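Local atomic coordinates of transcriptional regulator nlh2 (Aquifex aeolicus, PDB entry 4G3V), a protein that probably senses a small-molecule or other signal through its GAF domain and accordingly regulates transcription by sigma-54 RNA polymerase. Residues F25-Y37 with I47-Y61. Numbering follows the deposited sequence. Where two conformers were deposited one is given.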
ATOM      1  N   PHE A  25      -1.531  17.439 -10.088  1.00 29.75           N
ATOM      2  CA  PHE A  25      -1.285  17.063  -8.699  1.00 31.16           C
ATOM      3  C   PHE A  25      -2.584  17.181  -7.903  1.00 31.63           C
ATOM      4  O   PHE A  25      -3.017  16.232  -7.250  1.00 30.01           O
ATOM      5  CB  PHE A  25      -0.198  17.955  -8.093  1.00 32.69           C
ATOM      6  CG  PHE A  25       0.174  17.589  -6.686  1.00 31.02           C
ATOM      7  CD1 PHE A  25       0.910  16.448  -6.419  1.00 32.86           C
ATOM      8  CD2 PHE A  25      -0.202  18.397  -5.626  1.00 32.63           C
ATOM      9  CE1 PHE A  25       1.259  16.121  -5.113  1.00 31.47           C
ATOM     10  CE2 PHE A  25       0.144  18.074  -4.327  1.00 35.21           C
ATOM     11  CZ  PHE A  25       0.879  16.936  -4.070  1.00 33.68           C
ATOM     12  N   GLU A  26      -3.224  18.337  -7.994  1.00 34.78           N
ATOM     13  CA  GLU A  26      -4.438  18.596  -7.237  1.00 34.23           C
ATOM     14  C   GLU A  26      -5.611  17.713  -7.678  1.00 31.10           C
ATOM     15  O   GLU A  26      -6.351  17.220  -6.836  1.00 29.93           O
ATOM     16  CB  GLU A  26      -4.813  20.079  -7.321  1.00 40.11           C
ATOM     17  CG  GLU A  26      -3.782  21.004  -6.682  1.00 49.57           C
ATOM     18  CD  GLU A  26      -2.624  21.382  -7.611  1.00 56.60           C
ATOM     19  OE1 GLU A  26      -2.490  20.806  -8.731  1.00 59.59           O
ATOM     20  OE2 GLU A  26      -1.848  22.288  -7.210  1.00 56.84           O
ATOM     21  N   GLU A  27      -5.789  17.514  -8.985  1.00 32.69           N
ATOM     22  CA  GLU A  27      -6.868  16.647  -9.473  1.00 32.94           C
ATOM     23  C   GLU A  27      -6.652  15.215  -8.975  1.00 27.55           C
ATOM     24  O   GLU A  27      -7.613  14.523  -8.642  1.00 26.17           O
ATOM     25  CB  GLU A  27      -6.959  16.646 -11.008  1.00 38.03           C
ATOM     26  CG  GLU A  27      -7.383  17.997 -11.644  1.00 48.15           C
ATOM     27  CD  GLU A  27      -8.883  18.312 -11.534  1.00 56.89           C
ATOM     28  OE1 GLU A  27      -9.358  19.158 -12.318  1.00 62.11           O
ATOM     29  OE2 GLU A  27      -9.587  17.739 -10.672  1.00 61.19           O
ATOM     30  N   SER A  28      -5.391  14.776  -8.927  1.00 26.82           N
ATOM     31  CA  SER A  28      -5.058  13.421  -8.470  1.00 25.74           C
ATOM     32  C   SER A  28      -5.480  13.222  -7.010  1.00 26.01           C
ATOM     33  O   SER A  28      -6.126  12.227  -6.665  1.00 24.87           O
ATOM     34  CB  SER A  28      -3.552  13.151  -8.622  1.00 25.36           C
ATOM     35  OG  SER A  28      -3.157  13.180  -9.998  1.00 25.92           O
ATOM     36  N   LEU A  29      -5.125  14.178  -6.156  1.00 26.49           N
ATOM     37  CA  LEU A  29      -5.477  14.095  -4.739  1.00 27.61           C
ATOM     38  C   LEU A  29      -6.978  14.084  -4.556  1.00 27.77           C
ATOM     39  O   LEU A  29      -7.505  13.300  -3.775  1.00 26.37           O
ATOM     40  CB  LEU A  29      -4.897  15.258  -3.948  1.00 27.30           C
ATOM     41  CG  LEU A  29      -3.382  15.443  -3.955  1.00 30.91           C
ATOM     42  CD1 LEU A  29      -2.998  16.571  -3.001  1.00 32.50           C
ATOM     43  CD2 LEU A  29      -2.677  14.157  -3.592  1.00 30.39           C
ATOM     44  N   LYS A  30      -7.675  14.947  -5.289  1.00 27.50           N
ATOM     45  CA  LYS A  30      -9.121  14.992  -5.203  1.00 28.75           C
ATOM     46  C   LYS A  30      -9.728  13.655  -5.618  1.00 28.18           C
ATOM     47  O   LYS A  30     -10.669  13.194  -4.989  1.00 29.01           O
ATOM     48  CB  LYS A  30      -9.680  16.122  -6.079  1.00 32.17           C
ATOM     49  CG  LYS A  30     -11.166  16.287  -5.969  1.00 35.64           C
ATOM     50  CD  LYS A  30     -11.556  16.850  -4.597  1.00 42.66           C
ATOM     51  CE  LYS A  30     -13.048  17.136  -4.521  1.00 47.37           C
ATOM     52  NZ  LYS A  30     -13.349  18.164  -3.505  1.00 47.65           N
ATOM     53  N   GLU A  31      -9.201  13.039  -6.678  1.00 28.60           N
ATOM     54  CA  GLU A  31      -9.778  11.794  -7.180  1.00 28.09           C
ATOM     55  C   GLU A  31      -9.557  10.668  -6.161  1.00 25.15           C
ATOM     56  O   GLU A  31     -10.413   9.805  -5.987  1.00 27.03           O
ATOM     57  CB  GLU A  31      -9.197  11.430  -8.542  1.00 32.09           C
ATOM     58  CG  GLU A  31      -9.897  10.276  -9.239  1.00 35.39           C
ATOM     59  CD  GLU A  31     -11.278  10.616  -9.778  1.00 39.90           C
ATOM     60  OE1 GLU A  31     -11.725  11.786  -9.689  1.00 38.85           O
ATOM     61  OE2 GLU A  31     -11.920   9.685 -10.306  1.00 39.43           O
ATOM     62  N   VAL A  32      -8.419  10.680  -5.472  1.00 23.49           N
ATOM     63  CA  VAL A  32      -8.211   9.727  -4.378  1.00 24.60           C
ATOM     64  C   VAL A  32      -9.314   9.852  -3.309  1.00 25.07           C
ATOM     65  O   VAL A  32      -9.900   8.848  -2.876  1.00 24.63           O
ATOM     66  CB  VAL A  32      -6.826   9.913  -3.736  1.00 24.70           C
ATOM     67  CG1 VAL A  32      -6.687   9.071  -2.443  1.00 25.77           C
ATOM     68  CG2 VAL A  32      -5.749   9.547  -4.719  1.00 26.93           C
ATOM     69  N   LEU A  33      -9.618  11.073  -2.888  1.00 25.08           N
ATOM     70  CA  LEU A  33     -10.642  11.264  -1.869  1.00 27.77           C
ATOM     71  C   LEU A  33     -12.020  10.869  -2.389  1.00 27.87           C
ATOM     72  O   LEU A  33     -12.849  10.344  -1.638  1.00 27.89           O
ATOM     73  CB  LEU A  33     -10.645  12.710  -1.364  1.00 27.23           C
ATOM     74  CG  LEU A  33      -9.320  13.162  -0.722  1.00 26.87           C
ATOM     75  CD1 LEU A  33      -9.413  14.574  -0.138  1.00 27.95           C
ATOM     76  CD2 LEU A  33      -8.877  12.187   0.347  1.00 28.10           C
ATOM     77  N   LYS A  34     -12.265  11.110  -3.672  1.00 27.15           N
ATOM     78  CA  LYS A  34     -13.530  10.734  -4.278  0.57 28.32           C
ATOM     79  C   LYS A  34     -13.716   9.218  -4.264  1.00 28.96           C
ATOM     80  O   LYS A  34     -14.808   8.721  -3.978  1.00 30.80           O
ATOM     81  CB  LYS A  34     -13.611  11.262  -5.711  0.57 30.22           C
ATOM     82  CG  LYS A  34     -14.932  10.995  -6.397  0.57 34.47           C
ATOM     83  CD  LYS A  34     -14.897  11.464  -7.847  0.57 37.94           C
ATOM     84  CE  LYS A  34     -14.598  12.946  -7.959  0.57 41.53           C
ATOM     85  NZ  LYS A  34     -14.500  13.382  -9.378  0.57 43.64           N
ATOM     86  N   VAL A  35     -12.655   8.475  -4.565  1.00 28.03           N
ATOM     87  CA  VAL A  35     -12.792   7.018  -4.549  1.00 30.89           C
ATOM     88  C   VAL A  35     -12.868   6.480  -3.110  1.00 29.62           C
ATOM     89  O   VAL A  35     -13.507   5.459  -2.861  1.00 33.91           O
ATOM     90  CB  VAL A  35     -11.738   6.265  -5.433  1.00 34.33           C
ATOM     91  CG1 VAL A  35     -11.880   6.684  -6.901  1.00 32.56           C
ATOM     92  CG2 VAL A  35     -10.347   6.496  -4.973  1.00 35.04           C
ATOM     93  N   LEU A  36     -12.254   7.164  -2.150  1.00 28.57           N
ATOM     94  CA  LEU A  36     -12.439   6.759  -0.752  1.00 28.05           C
ATOM     95  C   LEU A  36     -13.910   6.860  -0.376  1.00 30.57           C
ATOM     96  O   LEU A  36     -14.447   6.034   0.369  1.00 32.27           O
ATOM     97  CB  LEU A  36     -11.608   7.625   0.181  1.00 31.22           C
ATOM     98  CG  LEU A  36     -10.144   7.209   0.253  1.00 33.66           C
ATOM     99  CD1 LEU A  36      -9.363   8.133   1.168  1.00 35.57           C
ATOM    100  CD2 LEU A  36     -10.057   5.776   0.747  1.00 35.28           C
ATOM    101  N   TYR A  37     -14.570   7.879  -0.893  1.00 32.75           N
ATOM    102  CA  TYR A  37     -16.001   8.003  -0.685  1.00 35.31           C
ATOM    103  C   TYR A  37     -16.771   6.914  -1.439  1.00 36.26           C
ATOM    104  O   TYR A  37     -17.598   6.210  -0.866  1.00 37.40           O
ATOM    105  CB  TYR A  37     -16.470   9.377  -1.135  1.00 42.03           C
ATOM    106  CG  TYR A  37     -17.961   9.490  -1.187  1.00 46.92           C
ATOM    107  CD1 TYR A  37     -18.696   9.680  -0.033  1.00 51.18           C
ATOM    108  CD2 TYR A  37     -18.635   9.408  -2.392  1.00 49.53           C
ATOM    109  CE1 TYR A  37     -20.070   9.786  -0.081  1.00 53.94           C
ATOM    110  CE2 TYR A  37     -20.000   9.512  -2.447  1.00 53.62           C
ATOM    111  CZ  TYR A  37     -20.709   9.703  -1.297  1.00 55.34           C
ATOM    112  OH  TYR A  37     -22.066   9.801  -1.380  1.00 60.00           O
ATOM    113  N   ILE A  47      -6.386  15.951   2.524  1.00 27.31           N
ATOM    114  CA  ILE A  47      -4.971  15.664   2.429  1.00 26.40           C
ATOM    115  C   ILE A  47      -4.283  17.001   2.645  1.00 28.75           C
ATOM    116  O   ILE A  47      -4.573  17.970   1.942  1.00 29.87           O
ATOM    117  CB  ILE A  47      -4.611  15.051   1.063  1.00 25.83           C
ATOM    118  CG1 ILE A  47      -5.262  13.676   0.941  1.00 26.02           C
ATOM    119  CG2 ILE A  47      -3.112  14.953   0.891  1.00 26.36           C
ATOM    120  CD1 ILE A  47      -5.278  13.081  -0.469  1.00 25.08           C
ATOM    121  N   ALA A  48      -3.427  17.063   3.665  1.00 28.71           N
ATOM    122  CA  ALA A  48      -2.685  18.277   3.985  1.00 30.41           C
ATOM    123  C   ALA A  48      -1.213  18.073   3.655  1.00 31.77           C
ATOM    124  O   ALA A  48      -0.663  16.984   3.844  1.00 29.96           O
ATOM    125  CB  ALA A  48      -2.847  18.626   5.435  1.00 33.07           C
ATOM    126  N   ILE A  49      -0.583  19.126   3.150  1.00 33.37           N
ATOM    127  CA  ILE A  49       0.783  19.030   2.685  1.00 33.99           C
ATOM    128  C   ILE A  49       1.671  20.025   3.407  1.00 35.77           C
ATOM    129  O   ILE A  49       1.241  21.131   3.743  1.00 36.63           O
ATOM    130  CB  ILE A  49       0.842  19.288   1.176  1.00 37.52           C
ATOM    131  CG1 ILE A  49       0.010  18.226   0.465  1.00 38.67           C
ATOM    132  CG2 ILE A  49       2.279  19.273   0.692  1.00 42.29           C
ATOM    133  CD1 ILE A  49      -0.201  18.477  -1.016  1.00 43.24           C
ATOM    134  N   ARG A  50       2.914  19.614   3.629  1.00 36.77           N
ATOM    135  CA  ARG A  50       3.897  20.428   4.337  1.00 37.85           C
ATOM    136  C   ARG A  50       4.416  21.561   3.471  1.00 42.04           C
ATOM    137  O   ARG A  50       4.926  21.335   2.379  1.00 41.15           O
ATOM    138  CB  ARG A  50       5.067  19.556   4.754  1.00 38.84           C
ATOM    139  CG  ARG A  50       6.063  20.225   5.669  1.00 44.11           C
ATOM    140  CD  ARG A  50       6.982  19.151   6.220  1.00 47.45           C
ATOM    141  NE  ARG A  50       7.824  19.595   7.320  1.00 51.55           N
ATOM    142  CZ  ARG A  50       8.399  18.765   8.189  1.00 54.96           C
ATOM    143  NH1 ARG A  50       8.209  17.452   8.087  1.00 53.70           N
ATOM    144  NH2 ARG A  50       9.156  19.236   9.170  1.00 57.63           N
ATOM    145  N   GLU A  51       4.281  22.778   3.973  1.00 43.83           N
ATOM    146  CA  GLU A  51       4.877  23.947   3.338  1.00 50.03           C
ATOM    147  C   GLU A  51       5.765  24.596   4.380  1.00 51.37           C
ATOM    148  O   GLU A  51       5.270  25.181   5.338  1.00 53.54           O
ATOM    149  CB  GLU A  51       3.793  24.918   2.871  1.00 56.36           C
ATOM    150  CG  GLU A  51       2.786  24.295   1.912  1.00 63.93           C
ATOM    151  CD  GLU A  51       1.648  25.238   1.554  1.00 70.53           C
ATOM    152  OE1 GLU A  51       1.628  26.378   2.072  1.00 72.54           O
ATOM    153  OE2 GLU A  51       0.770  24.837   0.757  1.00 73.33           O
ATOM    154  N   GLY A  52       7.076  24.478   4.198  1.00 53.57           N
ATOM    155  CA  GLY A  52       8.019  24.893   5.217  1.00 54.00           C
ATOM    156  C   GLY A  52       7.929  23.949   6.399  1.00 55.57           C
ATOM    157  O   GLY A  52       8.340  22.785   6.309  1.00 56.35           O
ATOM    158  N   ASN A  53       7.378  24.439   7.507  1.00 55.84           N
ATOM    159  CA  ASN A  53       7.166  23.598   8.682  1.00 56.31           C
ATOM    160  C   ASN A  53       5.705  23.626   9.135  1.00 53.49           C
ATOM    161  O   ASN A  53       5.412  23.453  10.312  1.00 54.53           O
ATOM    162  CB  ASN A  53       8.085  24.036   9.835  1.00 57.94           C
ATOM    163  CG  ASN A  53       8.447  22.884  10.765  1.00 62.01           C
ATOM    164  OD1 ASN A  53       8.610  21.745  10.323  1.00 63.60           O
ATOM    165  ND2 ASN A  53       8.563  23.175  12.060  1.00 61.53           N
ATOM    166  N   THR A  54       4.791  23.849   8.195  1.00 52.22           N
ATOM    167  CA  THR A  54       3.367  23.884   8.512  1.00 52.19           C
ATOM    168  C   THR A  54       2.601  23.055   7.489  1.00 48.84           C
ATOM    169  O   THR A  54       2.980  23.012   6.320  1.00 48.80           O
ATOM    170  CB  THR A  54       2.819  25.335   8.513  1.00 60.62           C
ATOM    171  OG1 THR A  54       1.430  25.333   8.859  1.00 64.21           O
ATOM    172  CG2 THR A  54       2.981  25.972   7.150  1.00 62.66           C
ATOM    173  N   LEU A  55       1.533  22.395   7.931  1.00 45.50           N
ATOM    174  CA  LEU A  55       0.673  21.646   7.022  1.00 44.18           C
ATOM    175  C   LEU A  55      -0.462  22.530   6.537  1.00 46.07           C
ATOM    176  O   LEU A  55      -1.101  23.219   7.329  1.00 49.95           O
ATOM    177  CB  LEU A  55       0.041  20.438   7.712  1.00 46.67           C
ATOM    178  CG  LEU A  55       0.870  19.200   8.024  1.00 47.28           C
ATOM    179  CD1 LEU A  55      -0.067  18.077   8.449  1.00 47.23           C
ATOM    180  CD2 LEU A  55       1.716  18.777   6.849  1.00 49.11           C
ATOM    181  N   ARG A  56      -0.721  22.495   5.238  1.00 43.01           N
ATOM    182  CA  ARG A  56      -1.878  23.175   4.679  1.00 45.30           C
ATOM    183  C   ARG A  56      -2.734  22.200   3.889  1.00 43.48           C
ATOM    184  O   ARG A  56      -2.208  21.349   3.178  1.00 40.82           O
ATOM    185  CB  ARG A  56      -1.434  24.300   3.755  1.00 50.71           C
ATOM    186  CG  ARG A  56      -0.780  25.463   4.476  1.00 60.62           C
ATOM    187  CD  ARG A  56      -1.059  26.752   3.740  1.00 68.36           C
ATOM    188  NE  ARG A  56      -2.492  27.044   3.707  1.00 74.78           N
ATOM    189  CZ  ARG A  56      -3.119  27.659   2.706  1.00 79.46           C
ATOM    190  NH1 ARG A  56      -2.452  28.058   1.625  1.00 80.32           N
ATOM    191  NH2 ARG A  56      -4.427  27.874   2.783  1.00 81.44           N
ATOM    192  N   ILE A  57      -4.051  22.324   4.008  1.00 45.49           N
ATOM    193  CA  ILE A  57      -4.946  21.479   3.239  1.00 44.64           C
ATOM    194  C   ILE A  57      -4.733  21.735   1.749  1.00 45.06           C
ATOM    195  O   ILE A  57      -4.800  22.883   1.282  1.00 46.69           O
ATOM    196  CB  ILE A  57      -6.422  21.689   3.632  1.00 45.69           C
ATOM    197  CG1 ILE A  57      -6.656  21.106   5.028  1.00 49.40           C
ATOM    198  CG2 ILE A  57      -7.348  21.017   2.620  1.00 44.36           C
ATOM    199  CD1 ILE A  57      -8.104  21.025   5.449  1.00 49.53           C
ATOM    200  N   ALA A  58      -4.459  20.655   1.021  1.00 41.69           N
ATOM    201  CA  ALA A  58      -4.227  20.699  -0.418  1.00 40.47           C
ATOM    202  C   ALA A  58      -5.444  20.200  -1.185  1.00 38.98           C
ATOM    203  O   ALA A  58      -5.712  20.640  -2.304  1.00 40.49           O
ATOM    204  CB  ALA A  58      -3.022  19.851  -0.770  1.00 41.67           C
ATOM    205  N   SER A  59      -6.165  19.259  -0.595  1.00 36.71           N
ATOM    206  CA  SER A  59      -7.362  18.711  -1.215  1.00 34.37           C
ATOM    207  C   SER A  59      -8.335  18.273  -0.135  1.00 31.97           C
ATOM    208  O   SER A  59      -7.931  17.926   0.978  1.00 31.52           O
ATOM    209  CB  SER A  59      -6.988  17.519  -2.091  1.00 38.79           C
ATOM    210  OG  SER A  59      -8.074  17.141  -2.904  1.00 38.92           O
ATOM    211  N   SER A  60      -9.621  18.280  -0.453  1.00 33.92           N
ATOM    212  CA  SER A  60     -10.619  17.987   0.556  1.00 36.61           C
ATOM    213  C   SER A  60     -11.857  17.372  -0.065  1.00 37.34           C
ATOM    214  O   SER A  60     -12.067  17.454  -1.281  1.00 38.28           O
ATOM    215  CB  SER A  60     -10.993  19.266   1.304  1.00 42.44           C
ATOM    216  OG  SER A  60     -11.511  20.236   0.414  1.00 46.70           O
ATOM    217  N   TYR A  61     -12.680  16.758   0.774  1.00 37.63           N
ATOM    218  CA  TYR A  61     -13.922  16.160   0.311  1.00 37.75           C
ATOM    219  C   TYR A  61     -14.969  16.243   1.409  1.00 36.89           C
ATOM    220  O   TYR A  61     -14.662  16.018   2.581  1.00 39.67           O
ATOM    221  CB  TYR A  61     -13.696  14.704  -0.095  1.00 38.52           C
ATOM    222  CG  TYR A  61     -14.921  14.069  -0.709  1.00 41.30           C
ATOM    223  CD1 TYR A  61     -15.880  13.464   0.091  1.00 44.15           C
ATOM    224  CD2 TYR A  61     -15.122  14.079  -2.081  1.00 43.67           C
ATOM    225  CE1 TYR A  61     -17.001  12.888  -0.451  1.00 46.93           C
ATOM    226  CE2 TYR A  61     -16.258  13.505  -2.639  1.00 45.86           C
ATOM    227  CZ  TYR A  61     -17.192  12.910  -1.813  1.00 47.71           C
ATOM    228  OH  TYR A  61     -18.327  12.328  -2.335  1.00 51.90           O
TER
HETATM  229  O   HOH W   1      -7.262  18.958  -5.045  1.00 55.64           O
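Lys30 NZ donates to the backbone carbonyl Ser60 O over 2.7 Å, the one direct hydrogen bond between helix 25-37 and the hairpin 47-61. The ammonium approaches at a C=O...N angle of 157°, tilted from the carbonyl plane, and a bend at chi2 (70°) brings the long chain down to the strand. A lysine suits this border: its methylenes lie along Ser59 OG while its amine finds a strand carbonyl. A methionine here would probably leave Ser60 O without this donor and lose the direct polar tie between helix and strand. One turn earlier, a water donates to Glu26 O and also hydrogen-bonds Ser59 OG (2.9 Å), so the small, polar serine lets the helix come close and still joins it through water.

Beneath this polar edge the packing is aliphatic, and branched side chains suit the buried space between helix and sheet. Leu29 sets CB against Ser59 CB (3.6 Å) and CD1 against Ile49 CD1 and Ala58 CB, whereas Leu33 CD2 meets Ile47 CD1 at 3.8 Å. Ile49 CD1 also touches the edge of the Phe25 ring, nearly in its plane. At the far end the long side chain of Tyr61 spans to Tyr37; its OH lies over one face of that ring, off-centre, and the planes meet obliquely at 35°.

Ala58 and Ser59 both face Ile47 in a classic beta bulge, Ile47 O accepting from both amides. Helix 139-162 also packs on Leu29 and Ile49, so the two helices share one face of the antiparallel sheet, as expected of a GAF domain.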